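PDB 6WT9: c-di-GMP synthase from Capnocytophaga granulosa, which synthesises 3',3'-c-di-GMP from two molecules of GTP, a second messenger with which the CBASS antiphage system answers bacteriophage infection. Local coordinates for residues Y44-M49 against S286-L291; E65-H70 against S163-C168; D73-V78 against L155-K160; L291-Y296 against I342-L347. All coordinates share one frame; numbering follows the deposited sequence.

Contact 1: Y44-M49 against S286-L291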
loop_
_atom_site.group_PDB
_atom_site.type_symbol
_atom_site.label_atom_id
_atom_site.label_comp_id
_atom_site.label_asym_id
_atom_site.label_seq_id
_atom_site.Cartn_x
_atom_site.Cartn_y
_atom_site.Cartn_z
ATOM N N TYR A 44 -18.232 10.192 0.507
ATOM C CA TYR A 44 -17.384 9.190 1.138
ATOM C C TYR A 44 -16.765 8.261 0.103
ATOM O O TYR A 44 -15.569 7.956 0.172
ATOM C CB TYR A 44 -18.195 8.400 2.166
ATOM C CG TYR A 44 -17.427 7.294 2.852
ATOM C CD1 TYR A 44 -16.449 7.583 3.793
ATOM C CD2 TYR A 44 -17.688 5.961 2.566
ATOM C CE1 TYR A 44 -15.747 6.576 4.425
ATOM C CE2 TYR A 44 -16.993 4.947 3.194
ATOM C CZ TYR A 44 -16.024 5.259 4.123
ATOM O OH TYR A 44 -15.329 4.251 4.750
ATOM N N ILE A 45 -17.558 7.812 -0.871
ATOM C CA ILE A 45 -17.043 6.911 -1.895
ATOM C C ILE A 45 -16.010 7.618 -2.765
ATOM O O ILE A 45 -14.951 7.058 -3.071
ATOM C CB ILE A 45 -18.201 6.346 -2.738
ATOM C CG1 ILE A 45 -19.152 5.530 -1.861
ATOM C CG2 ILE A 45 -17.668 5.485 -3.873
ATOM C CD1 ILE A 45 -20.455 5.182 -2.545
ATOM N N THR A 46 -16.295 8.858 -3.171
ATOM C CA THR A 46 -15.376 9.576 -4.050
ATOM C C THR A 46 -14.052 9.865 -3.356
ATOM O O THR A 46 -12.984 9.737 -3.968
ATOM C CB THR A 46 -16.013 10.877 -4.538
ATOM O OG1 THR A 46 -17.238 10.589 -5.221
ATOM C CG2 THR A 46 -15.074 11.597 -5.491
ATOM N N LEU A 47 -14.095 10.251 -2.079
ATOM C CA LEU A 47 -12.858 10.533 -1.361
ATOM C C LEU A 47 -12.095 9.257 -1.031
ATOM O O LEU A 47 -10.860 9.258 -1.043
ATOM C CB LEU A 47 -13.152 11.324 -0.087
ATOM C CG LEU A 47 -11.916 11.859 0.638
ATOM C CD1 LEU A 47 -11.028 12.621 -0.332
ATOM C CD2 LEU A 47 -12.315 12.741 1.810
ATOM N N ALA A 48 -12.804 8.162 -0.746
ATOM C CA ALA A 48 -12.136 6.899 -0.451
ATOM C C ALA A 48 -11.416 6.329 -1.664
ATOM O O ALA A 48 -10.540 5.474 -1.502
ATOM C CB ALA A 48 -13.140 5.877 0.084
HETATM N N MSE A 49 -11.766 6.775 -2.866
HETATM C CA MSE A 49 -11.099 6.331 -4.081
HETATM C C MSE A 49 -10.046 7.338 -4.513
HETATM O O MSE A 49 -9.151 7.021 -5.295
HETATM C CB MSE A 49 -12.113 6.123 -5.204
HETATM C CG MSE A 49 -13.099 5.002 -4.950
HETATM SE SE MSE A 49 -14.398 4.832 -6.397
HETATM C CE MSE A 49 -15.223 3.156 -5.829
ATOM N N SER A 286 -15.750 2.078 -16.681
ATOM C CA SER A 286 -16.614 2.329 -15.536
ATOM C C SER A 286 -16.240 3.634 -14.846
ATOM O O SER A 286 -15.061 3.979 -14.731
ATOM C CB SER A 286 -16.516 1.169 -14.546
ATOM O OG SER A 286 -16.784 -0.064 -15.188
ATOM N N ASN A 287 -17.253 4.363 -14.380
ATOM C CA ASN A 287 -16.996 5.553 -13.586
ATOM C C ASN A 287 -16.707 5.152 -12.139
ATOM O O ASN A 287 -16.730 3.973 -11.774
ATOM C CB ASN A 287 -18.160 6.544 -13.696
ATOM C CG ASN A 287 -19.473 6.006 -13.129
ATOM O OD1 ASN A 287 -19.523 5.458 -12.027
ATOM N ND2 ASN A 287 -20.550 6.183 -13.884
ATOM N N LYS A 288 -16.436 6.156 -11.301
ATOM C CA LYS A 288 -16.017 5.889 -9.928
ATOM C C LYS A 288 -17.075 5.104 -9.160
ATOM O O LYS A 288 -16.748 4.170 -8.420
ATOM C CB LYS A 288 -15.698 7.204 -9.216
ATOM C CG LYS A 288 -16.763 8.273 -9.401
ATOM C CD LYS A 288 -16.373 9.583 -8.743
ATOM C CE LYS A 288 -17.423 10.655 -9.007
ATOM N NZ LYS A 288 -17.113 11.933 -8.311
ATOM N N TYR A 289 -18.351 5.455 -9.333
ATOM C CA TYR A 289 -19.404 4.794 -8.568
ATOM C C TYR A 289 -19.630 3.365 -9.046
ATOM O O TYR A 289 -19.904 2.471 -8.239
ATOM C CB TYR A 289 -20.694 5.606 -8.654
ATOM C CG TYR A 289 -20.535 7.013 -8.135
ATOM C CD1 TYR A 289 -19.751 7.272 -7.018
ATOM C CD2 TYR A 289 -21.148 8.083 -8.770
ATOM C CE1 TYR A 289 -19.595 8.557 -6.540
ATOM C CE2 TYR A 289 -20.998 9.371 -8.299
ATOM C CZ TYR A 289 -20.220 9.602 -7.184
ATOM O OH TYR A 289 -20.066 10.883 -6.714
ATOM N N GLN A 290 -19.514 3.129 -10.354
ATOM C CA GLN A 290 -19.708 1.793 -10.902
ATOM C C GLN A 290 -18.602 0.825 -10.507
ATOM O O GLN A 290 -18.760 -0.384 -10.712
ATOM C CB GLN A 290 -19.818 1.871 -12.425
ATOM C CG GLN A 290 -21.033 2.652 -12.905
ATOM C CD GLN A 290 -20.912 3.090 -14.347
ATOM O OE1 GLN A 290 -19.811 3.195 -14.886
ATOM N NE2 GLN A 290 -22.049 3.354 -14.982
ATOM N N LEU A 291 -17.493 1.315 -9.952
ATOM C CA LEU A 291 -16.463 0.412 -9.455
ATOM C C LEU A 291 -16.923 -0.363 -8.226
ATOM O O LEU A 291 -16.370 -1.432 -7.943
ATOM C CB LEU A 291 -15.187 1.193 -9.135
ATOM C CG LEU A 291 -14.538 1.935 -10.306
ATOM C CD1 LEU A 291 -13.333 2.734 -9.838
ATOM C CD2 LEU A 291 -14.143 0.959 -11.406
#

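Contact 2: E65-H70 against S163-C168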
loop_
_atom_site.group_PDB
_atom_site.type_symbol
_atom_site.label_atom_id
_atom_site.label_comp_id
_atom_site.label_asym_id
_atom_site.label_seq_id
_atom_site.Cartn_x
_atom_site.Cartn_y
_atom_site.Cartn_z
ATOM N N GLU A 65 14.219 10.280 1.434
ATOM C CA GLU A 65 15.408 10.765 0.741
ATOM C C GLU A 65 16.453 11.267 1.730
ATOM O O GLU A 65 17.657 11.080 1.518
ATOM C CB GLU A 65 15.019 11.865 -0.246
ATOM C CG GLU A 65 16.097 12.218 -1.255
ATOM C CD GLU A 65 16.562 11.015 -2.049
ATOM O OE1 GLU A 65 17.700 10.556 -1.819
ATOM O OE2 GLU A 65 15.787 10.522 -2.896
ATOM N N LYS A 66 16.012 11.903 2.817
ATOM C CA LYS A 66 16.953 12.354 3.838
ATOM C C LYS A 66 17.585 11.174 4.566
ATOM O O LYS A 66 18.769 11.220 4.918
ATOM C CB LYS A 66 16.252 13.283 4.827
ATOM C CG LYS A 66 15.856 14.631 4.242
ATOM C CD LYS A 66 15.122 15.477 5.274
ATOM C CE LYS A 66 14.716 16.826 4.706
ATOM N NZ LYS A 66 15.903 17.638 4.318
ATOM N N VAL A 67 16.811 10.113 4.807
ATOM C CA VAL A 67 17.382 8.901 5.391
ATOM C C VAL A 67 18.448 8.326 4.469
ATOM O O VAL A 67 19.513 7.889 4.921
ATOM C CB VAL A 67 16.272 7.873 5.684
ATOM C CG1 VAL A 67 16.868 6.574 6.197
ATOM C CG2 VAL A 67 15.283 8.438 6.686
ATOM N N LYS A 68 18.186 8.338 3.160
ATOM C CA LYS A 68 19.157 7.836 2.193
ATOM C C LYS A 68 20.469 8.611 2.263
ATOM O O LYS A 68 21.551 8.014 2.237
ATOM C CB LYS A 68 18.561 7.903 0.787
ATOM C CG LYS A 68 19.492 7.464 -0.327
ATOM C CD LYS A 68 18.784 7.525 -1.672
ATOM C CE LYS A 68 19.733 7.230 -2.822
ATOM N NZ LYS A 68 19.041 7.293 -4.140
ATOM N N LEU A 69 20.393 9.941 2.363
ATOM C CA LEU A 69 21.609 10.750 2.390
ATOM C C LEU A 69 22.420 10.495 3.654
ATOM O O LEU A 69 23.656 10.521 3.619
ATOM C CB LEU A 69 21.264 12.234 2.270
ATOM C CG LEU A 69 20.644 12.701 0.950
ATOM C CD1 LEU A 69 20.504 14.217 0.931
ATOM C CD2 LEU A 69 21.462 12.219 -0.240
ATOM N N HIS A 70 21.747 10.260 4.783
ATOM C CA HIS A 70 22.467 9.949 6.013
ATOM C C HIS A 70 23.161 8.596 5.918
ATOM O O HIS A 70 24.292 8.439 6.393
ATOM C CB HIS A 70 21.515 9.983 7.208
ATOM C CG HIS A 70 21.145 11.365 7.647
ATOM N ND1 HIS A 70 22.063 12.248 8.176
ATOM C CD2 HIS A 70 19.958 12.016 7.638
ATOM C CE1 HIS A 70 21.457 13.385 8.472
ATOM N NE2 HIS A 70 20.180 13.270 8.156
ATOM N N SER A 163 22.166 8.065 15.658
ATOM C CA SER A 163 22.924 9.284 15.895
ATOM C C SER A 163 22.311 10.510 15.234
ATOM O O SER A 163 22.618 11.636 15.644
ATOM C CB SER A 163 24.362 9.105 15.400
ATOM O OG SER A 163 24.977 10.355 15.171
ATOM N N VAL A 164 21.457 10.325 14.231
ATOM C CA VAL A 164 20.845 11.435 13.514
ATOM C C VAL A 164 19.453 11.752 14.046
ATOM O O VAL A 164 19.101 12.920 14.213
ATOM C CB VAL A 164 20.806 11.130 12.002
ATOM C CG1 VAL A 164 19.901 12.115 11.283
ATOM C CG2 VAL A 164 22.208 11.173 11.422
ATOM N N TYR A 165 18.656 10.728 14.330
ATOM C CA TYR A 165 17.266 10.899 14.730
ATOM C C TYR A 165 17.095 10.500 16.189
ATOM O O TYR A 165 17.483 9.395 16.584
ATOM C CB TYR A 165 16.340 10.067 13.839
ATOM C CG TYR A 165 16.433 10.421 12.372
ATOM C CD1 TYR A 165 15.837 11.575 11.880
ATOM C CD2 TYR A 165 17.110 9.601 11.479
ATOM C CE1 TYR A 165 15.916 11.904 10.541
ATOM C CE2 TYR A 165 17.192 9.922 10.136
ATOM C CZ TYR A 165 16.591 11.076 9.674
ATOM O OH TYR A 165 16.667 11.408 8.343
ATOM N N GLU A 166 16.510 11.403 16.981
ATOM C CA GLU A 166 16.271 11.111 18.392
ATOM C C GLU A 166 15.345 9.914 18.557
ATOM O O GLU A 166 15.537 9.089 19.458
ATOM C CB GLU A 166 15.689 12.339 19.095
ATOM C CG GLU A 166 16.675 13.478 19.320
ATOM C CD GLU A 166 17.020 14.228 18.045
ATOM O OE1 GLU A 166 18.031 14.962 18.043
ATOM O OE2 GLU A 166 16.281 14.084 17.047
ATOM N N ILE A 167 14.337 9.802 17.698
ATOM C CA ILE A 167 13.408 8.680 17.707
ATOM C C ILE A 167 13.911 7.681 16.670
ATOM O O ILE A 167 13.771 7.894 15.462
ATOM C CB ILE A 167 11.974 9.129 17.418
ATOM C CG1 ILE A 167 11.546 10.206 18.419
ATOM C CG2 ILE A 167 11.024 7.943 17.468
ATOM C CD1 ILE A 167 10.161 10.759 18.165
ATOM N N CYS A 168 14.500 6.583 17.142
ATOM C CA CYS A 168 15.061 5.556 16.268
ATOM C C CYS A 168 14.840 4.201 16.925
ATOM O O CYS A 168 15.425 3.915 17.974
ATOM C CB CYS A 168 16.546 5.801 16.004
ATOM S SG CYS A 168 17.332 4.549 14.964
#

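Contact 3: D73-V78 against L155-K160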
loop_
_atom_site.group_PDB
_atom_site.type_symbol
_atom_site.label_atom_id
_atom_site.label_comp_id
_atom_site.label_asym_id
_atom_site.label_seq_id
_atom_site.Cartn_x
_atom_site.Cartn_y
_atom_site.Cartn_z
ATOM N N ASP A 73 26.470 8.336 4.113
ATOM C CA ASP A 73 27.634 8.799 4.849
ATOM C C ASP A 73 28.360 7.678 5.581
ATOM O O ASP A 73 29.375 7.945 6.230
ATOM C CB ASP A 73 27.228 9.880 5.860
ATOM C CG ASP A 73 26.787 11.170 5.196
ATOM O OD1 ASP A 73 26.894 11.271 3.956
ATOM O OD2 ASP A 73 26.333 12.086 5.916
ATOM N N ILE A 74 27.878 6.434 5.500
ATOM C CA ILE A 74 28.472 5.367 6.299
ATOM C C ILE A 74 28.428 4.017 5.587
ATOM O O ILE A 74 29.235 3.129 5.886
ATOM C CB ILE A 74 27.791 5.289 7.680
ATOM C CG1 ILE A 74 28.598 4.407 8.637
ATOM C CG2 ILE A 74 26.360 4.787 7.551
ATOM C CD1 ILE A 74 28.029 4.343 10.036
ATOM N N LEU A 75 27.508 3.845 4.638
ATOM C CA LEU A 75 27.316 2.554 3.986
ATOM C C LEU A 75 28.067 2.487 2.660
ATOM O O LEU A 75 28.128 3.470 1.914
ATOM C CB LEU A 75 25.831 2.271 3.749
ATOM C CG LEU A 75 24.942 2.056 4.978
ATOM C CD1 LEU A 75 23.533 1.637 4.554
ATOM C CD2 LEU A 75 25.549 1.029 5.922
ATOM N N LEU A 76 28.626 1.314 2.368
ATOM C CA LEU A 76 29.335 1.052 1.125
ATOM C C LEU A 76 28.736 -0.160 0.423
ATOM O O LEU A 76 28.185 -1.060 1.066
ATOM C CB LEU A 76 30.829 0.806 1.371
ATOM C CG LEU A 76 31.656 1.950 1.956
ATOM C CD1 LEU A 76 33.101 1.513 2.144
ATOM C CD2 LEU A 76 31.574 3.175 1.063
ATOM N N ASP A 77 28.851 -0.168 -0.908
ATOM C CA ASP A 77 28.450 -1.302 -1.745
ATOM C C ASP A 77 26.961 -1.617 -1.596
ATOM O O ASP A 77 26.557 -2.775 -1.467
ATOM C CB ASP A 77 29.300 -2.539 -1.436
ATOM C CG ASP A 77 30.785 -2.243 -1.432
ATOM O OD1 ASP A 77 31.255 -1.537 -2.347
ATOM O OD2 ASP A 77 31.482 -2.717 -0.509
ATOM N N VAL A 78 26.135 -0.569 -1.618
ATOM C CA VAL A 78 24.691 -0.716 -1.486
ATOM C C VAL A 78 23.992 0.167 -2.510
ATOM O O VAL A 78 24.549 1.146 -3.012
ATOM C CB VAL A 78 24.186 -0.365 -0.066
ATOM C CG1 VAL A 78 24.774 -1.313 0.966
ATOM C CG2 VAL A 78 24.517 1.083 0.274
ATOM N N LEU A 155 24.102 -3.130 11.298
ATOM C CA LEU A 155 24.717 -2.493 12.458
ATOM C C LEU A 155 25.158 -1.068 12.145
ATOM O O LEU A 155 25.014 -0.170 12.983
ATOM C CB LEU A 155 25.903 -3.327 12.946
ATOM C CG LEU A 155 25.567 -4.682 13.573
ATOM C CD1 LEU A 155 26.834 -5.474 13.846
ATOM C CD2 LEU A 155 24.763 -4.496 14.852
ATOM N N LEU A 156 25.695 -0.837 10.945
ATOM C CA LEU A 156 26.117 0.512 10.579
ATOM C C LEU A 156 24.919 1.437 10.409
ATOM O O LEU A 156 24.990 2.621 10.756
ATOM C CB LEU A 156 26.953 0.477 9.299
ATOM C CG LEU A 156 28.364 -0.105 9.413
ATOM C CD1 LEU A 156 29.024 -0.174 8.046
ATOM C CD2 LEU A 156 29.207 0.718 10.373
ATOM N N SER A 157 23.815 0.916 9.869
ATOM C CA SER A 157 22.603 1.719 9.763
ATOM C C SER A 157 22.062 2.075 11.142
ATOM O O SER A 157 21.552 3.182 11.346
ATOM C CB SER A 157 21.547 0.977 8.943
ATOM O OG SER A 157 22.029 0.677 7.643
ATOM N N GLU A 158 22.168 1.152 12.103
ATOM C CA GLU A 158 21.734 1.444 13.466
ATOM C C GLU A 158 22.529 2.599 14.060
ATOM O O GLU A 158 21.960 3.514 14.663
ATOM C CB GLU A 158 21.879 0.204 14.346
ATOM C CG GLU A 158 20.873 -0.887 14.066
ATOM C CD GLU A 158 21.081 -2.102 14.948
ATOM O OE1 GLU A 158 21.986 -2.066 15.809
ATOM O OE2 GLU A 158 20.340 -3.093 14.782
ATOM N N GLN A 159 23.853 2.569 13.898
ATOM C CA GLN A 159 24.703 3.583 14.510
ATOM C C GLN A 159 24.415 4.963 13.934
ATOM O O GLN A 159 24.218 5.931 14.678
ATOM C CB GLN A 159 26.173 3.212 14.318
ATOM C CG GLN A 159 27.149 4.214 14.909
ATOM C CD GLN A 159 28.593 3.776 14.753
ATOM O OE1 GLN A 159 28.872 2.669 14.288
ATOM N NE2 GLN A 159 29.520 4.645 15.142
ATOM N N LYS A 160 24.382 5.069 12.605
ATOM C CA LYS A 160 24.158 6.361 11.963
ATOM C C LYS A 160 22.761 6.896 12.265
ATOM O O LYS A 160 22.604 8.055 12.666
ATOM C CB LYS A 160 24.377 6.239 10.455
ATOM C CG LYS A 160 23.724 7.340 9.631
ATOM C CD LYS A 160 24.371 8.693 9.880
ATOM C CE LYS A 160 25.820 8.714 9.423
ATOM N NZ LYS A 160 26.420 10.068 9.593
HETATM O O HOH W 1 28.877 9.693 8.844
#

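Contact 4: L291-Y296 against I342-L347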
loop_
_atom_site.group_PDB
_atom_site.type_symbol
_atom_site.label_atom_id
_atom_site.label_comp_id
_atom_site.label_asym_id
_atom_site.label_seq_id
_atom_site.Cartn_x
_atom_site.Cartn_y
_atom_site.Cartn_z
ATOM N N LEU A 291 -17.493 1.315 -9.952
ATOM C CA LEU A 291 -16.463 0.412 -9.455
ATOM C C LEU A 291 -16.923 -0.363 -8.226
ATOM O O LEU A 291 -16.370 -1.432 -7.943
ATOM C CB LEU A 291 -15.187 1.193 -9.135
ATOM C CG LEU A 291 -14.538 1.935 -10.306
ATOM C CD1 LEU A 291 -13.333 2.734 -9.838
ATOM C CD2 LEU A 291 -14.143 0.959 -11.406
ATOM N N VAL A 292 -17.920 0.138 -7.502
ATOM C CA VAL A 292 -18.408 -0.523 -6.293
ATOM C C VAL A 292 -19.139 -1.817 -6.648
ATOM O O VAL A 292 -18.835 -2.859 -6.049
ATOM C CB VAL A 292 -19.292 0.419 -5.457
ATOM C CG1 VAL A 292 -19.890 -0.324 -4.271
ATOM C CG2 VAL A 292 -18.486 1.617 -4.983
ATOM N N PRO A 293 -20.094 -1.826 -7.590
ATOM C CA PRO A 293 -20.691 -3.117 -7.984
ATOM C C PRO A 293 -19.683 -4.088 -8.573
ATOM O O PRO A 293 -19.856 -5.307 -8.449
ATOM C CB PRO A 293 -21.752 -2.717 -9.020
ATOM C CG PRO A 293 -22.046 -1.291 -8.735
ATOM C CD PRO A 293 -20.764 -0.699 -8.269
ATOM N N ILE A 294 -18.630 -3.578 -9.216
ATOM C CA ILE A 294 -17.605 -4.448 -9.780
ATOM C C ILE A 294 -16.771 -5.079 -8.671
ATOM O O ILE A 294 -16.423 -6.264 -8.735
ATOM C CB ILE A 294 -16.741 -3.657 -10.777
ATOM C CG1 ILE A 294 -17.586 -3.278 -11.993
ATOM C CG2 ILE A 294 -15.511 -4.457 -11.188
ATOM C CD1 ILE A 294 -16.942 -2.266 -12.890
ATOM N N LEU A 295 -16.443 -4.305 -7.634
ATOM C CA LEU A 295 -15.764 -4.876 -6.477
ATOM C C LEU A 295 -16.661 -5.874 -5.756
ATOM O O LEU A 295 -16.183 -6.893 -5.241
ATOM C CB LEU A 295 -15.320 -3.766 -5.525
ATOM C CG LEU A 295 -14.110 -2.954 -5.984
ATOM C CD1 LEU A 295 -13.855 -1.782 -5.053
ATOM C CD2 LEU A 295 -12.881 -3.847 -6.065
ATOM N N TYR A 296 -17.966 -5.601 -5.715
ATOM C CA TYR A 296 -18.896 -6.544 -5.103
ATOM C C TYR A 296 -18.902 -7.872 -5.850
ATOM O O TYR A 296 -18.848 -8.944 -5.235
ATOM C CB TYR A 296 -20.302 -5.945 -5.061
ATOM C CG TYR A 296 -21.357 -6.910 -4.571
ATOM C CD1 TYR A 296 -21.535 -7.140 -3.213
ATOM C CD2 TYR A 296 -22.169 -7.595 -5.464
ATOM C CE1 TYR A 296 -22.492 -8.023 -2.758
ATOM C CE2 TYR A 296 -23.132 -8.479 -5.018
ATOM C CZ TYR A 296 -23.287 -8.689 -3.667
ATOM O OH TYR A 296 -24.241 -9.568 -3.217
ATOM N N ILE A 342 -22.831 -3.345 1.773
ATOM C CA ILE A 342 -23.534 -2.243 2.425
ATOM C C ILE A 342 -23.412 -0.968 1.598
ATOM O O ILE A 342 -24.404 -0.271 1.354
ATOM C CB ILE A 342 -23.006 -2.038 3.855
ATOM C CG1 ILE A 342 -23.409 -3.213 4.748
ATOM C CG2 ILE A 342 -23.515 -0.722 4.430
ATOM C CD1 ILE A 342 -22.880 -3.110 6.165
ATOM N N ILE A 343 -22.192 -0.641 1.163
ATOM C CA ILE A 343 -21.989 0.551 0.340
ATOM C C ILE A 343 -22.794 0.446 -0.949
ATOM O O ILE A 343 -23.495 1.385 -1.343
ATOM C CB ILE A 343 -20.492 0.753 0.043
ATOM C CG1 ILE A 343 -19.686 0.855 1.340
ATOM C CG2 ILE A 343 -20.293 1.994 -0.816
ATOM C CD1 ILE A 343 -19.971 2.100 2.134
ATOM N N TYR A 344 -22.693 -0.703 -1.624
ATOM C CA TYR A 344 -23.397 -0.916 -2.884
ATOM C C TYR A 344 -24.897 -0.699 -2.719
ATOM O O TYR A 344 -25.532 -0.027 -3.539
ATOM C CB TYR A 344 -23.093 -2.330 -3.394
ATOM C CG TYR A 344 -23.686 -2.714 -4.738
ATOM C CD1 TYR A 344 -24.236 -1.765 -5.592
ATOM C CD2 TYR A 344 -23.692 -4.038 -5.148
ATOM C CE1 TYR A 344 -24.778 -2.129 -6.809
ATOM C CE2 TYR A 344 -24.228 -4.410 -6.364
ATOM C CZ TYR A 344 -24.769 -3.453 -7.191
ATOM O OH TYR A 344 -25.303 -3.822 -8.404
ATOM N N SER A 345 -25.478 -1.251 -1.653
ATOM C CA SER A 345 -26.918 -1.128 -1.454
ATOM C C SER A 345 -27.325 0.324 -1.229
ATOM O O SER A 345 -28.371 0.766 -1.720
ATOM C CB SER A 345 -27.357 -2.004 -0.280
ATOM O OG SER A 345 -26.815 -1.538 0.940
ATOM N N ASN A 346 -26.509 1.084 -0.499
ATOM C CA ASN A 346 -26.788 2.498 -0.274
ATOM C C ASN A 346 -26.495 3.360 -1.494
ATOM O O ASN A 346 -26.887 4.531 -1.512
ATOM C CB ASN A 346 -25.976 3.018 0.918
ATOM C CG ASN A 346 -26.254 2.249 2.196
ATOM O OD1 ASN A 346 -27.302 1.621 2.341
ATOM N ND2 ASN A 346 -25.313 2.297 3.133
ATOM N N LEU A 347 -25.831 2.811 -2.510
ATOM C CA LEU A 347 -25.396 3.569 -3.677
ATOM C C LEU A 347 -26.251 3.330 -4.914
ATOM O O LEU A 347 -26.352 4.224 -5.763
ATOM C CB LEU A 347 -23.937 3.223 -4.002
ATOM C CG LEU A 347 -23.326 3.701 -5.320
ATOM C CD1 LEU A 347 -23.173 5.214 -5.330
ATOM C CD2 LEU A 347 -21.993 3.020 -5.570
#

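Contact 1: Y44-M49 against S286-L291
This is a buried helix-to-loop contact in which I45, T46 and M49 of helix 40-49 meet K288, Y289 and L291, where the chain turns into helix 291-304. M49, present as selenomethionine, supplies the largest share of the contact on the helix side. Its chain runs extended beyond CG, laying SE 3.2 Å from K288 O, while CE reaches L291 CB at 3.8 Å. A long unbranched side chain suits this place because it can follow the turning backbone. I45 CG2 lies at the edge of the Y289 ring, 4.2 Å from Y289 CD1. T46 approaches the same edge one residue on, with OG1 3.4 Å from Y289 CE1. The T46 hydroxyl is mainly bonded to L42 O, one turn back in its own helix, and takes in addition a weak hydrogen bond from K288 NZ at 3.4 Å. Stronger partners hold that ammonium: D35 in a salt bridge and N33. D35 also binds Y289 OH, so one carboxylate holds the polar ends of two neighbouring side chains. The loop's own turn is an Asx motif, N287 OD1 accepting from Q290 N at 2.9 Å, and the Q290 side chain returns a bond to N287 N. Helix 245-259 lies close by, F252 touching both I45 and M49, while V292 at the start of helix 291-304 packs on the same two residues.

Contact 2: E65-H70 against S163-C168
H70 presents one face of its imidazole to V164: the methyl CG1 stands 3.5 Å from the ring centroid and 16° off the normal, a CH-pi contact. The second methyl takes part too, with V164 CG2 3.4 Å from H70 ND1, so the branched valine spreads over the flat ring. CG1 also lies over the centre of the Y165 ring and thus fills the corner between two aromatic groups whose planes stand at 80°. Y165 brings its hydroxyl end across, OH coming 3.4 Å from H70 CD2 and 3.7 Å from V67 CG2. Being long and rigid, the tyrosine can span from the end of one helix to the flank of another. Y165 is the first residue to leave helical backbone angles after helix 147-164, where the chain turns toward strand 167-169. H70 lies one turn after K66 and V67 on helix 54-71, and all three meet the hydroxyl end of Y165. Further out, I178 of strand 176-180 touches both V67 and Y165, and L161 closes on V67. The turn leading from helix 147-164 into strand 167-169 thus packs on helix 54-71 within the nucleotidyltransferase domain, beside the mixed sheet.

Contact 3: D73-V78 against L155-K160
I74 and L75 provide the apolar part of this contact, pressing against one side of helix 147-164. I74 has CG1 anti to the backbone N (chi1 -167°) and the chain extended beyond it, so that CD1 reaches L156, 3.8 Å from L156 CD2 and 3.6 Å from the carbonyl atom L156 O. Its other branch is used one turn further along the helix, where I74 CG2 rests 3.8 Å from K160 CB. A beta-branched residue can thus serve two helix positions at once. The L75 and L156 side chains run alongside each other in opposite directions, L75 CD2 3.7 Å from L156 CB, and the other methyl, L75 CD1, covers S157 OG at 3.6 Å. That hydroxyl is satisfied within its own helix by N153 O, so a small residue with an internally bonded OG can lie against leucine methyls.

The polar part lies at the K160 end and is indirect. The lysine chain bends at chi2 (67°) and chi3 (64°), so NZ curls back over D73 rather than reaching straight out. There it donates to a water 2.6 Å from K160 NZ, and this water donates in turn to D73 O, 3.2 Å away. The carboxylate stays beyond salt-bridge range; its charge would probably still attract the ammonium.

The segment 73-78 is the connection from helix 54-71 to strand 78-83. L75 reaches in to V102 of strand 98-104, while S157 touches L71 and I176, so the connection lies against helix 147-164 beside the sheet.

Contact 4: L291-Y296 against I342-L347
Y344 is the large bump of this interface, laying its ring over the hollow between P293 and Y296 on helix 291-304. With CG anti to the backbone N (chi1 -177°), the ring swings across to the other helix. The proline covers one face: P293 CB lies 4.0 Å from the ring centroid, a CH-pi contact, and P293 CG comes 3.4 Å from Y344 CE1. Proline suits the first turn of a helix, where its missing N-H costs no backbone bond, and its compact, puckered ring sets CB and CG against the aromatic face. Y296 offers its own ring face to Y344 CD2, with Y296 CG 3.7 Å away; the two rings are inclined at 59°. Its hydroxyl is held by K341, just before segment 342-347.

V292, on helix 291-304 like P293, is the smaller bump going the other way: short and branched, it fits a shallow hollow formed by I343, the Y344 backbone and L347. Its CG1 fits 3.8 Å from Y344 CA, while L347 CD2 meets V292 CB end-on at 3.8 Å. The local axes come to 9.4 Å at their closest. V292 also packs on F252 of helix 245-259. The pair is an inclined, roughly antiparallel helix packing, local directions 141° apart, in which the end of helix 327-347 joins the helical bundle of this synthase.

Contacts 1 and 4 lie on one side of the chain's centre, 9 Å apart between centres, and share L291; contacts 2 and 3 lie on the opposite side, 11 Å apart, and both use helix 147-164. The first pair therefore knits helices 40-49, 291-304 and 327-347 into an all-helical part; the second holds helix 147-164 against helix 54-71 and the connection that follows it, beside the mixed sheet. Contact 1 is the most buried and combines packing with a charged cluster around its lysine. Contact 4 is aromatic and apolar. Contacts 2 and 3 are both partly buried; contact 2 relies on ring faces, contact 3 on aliphatic packing and a water-bridged lysine.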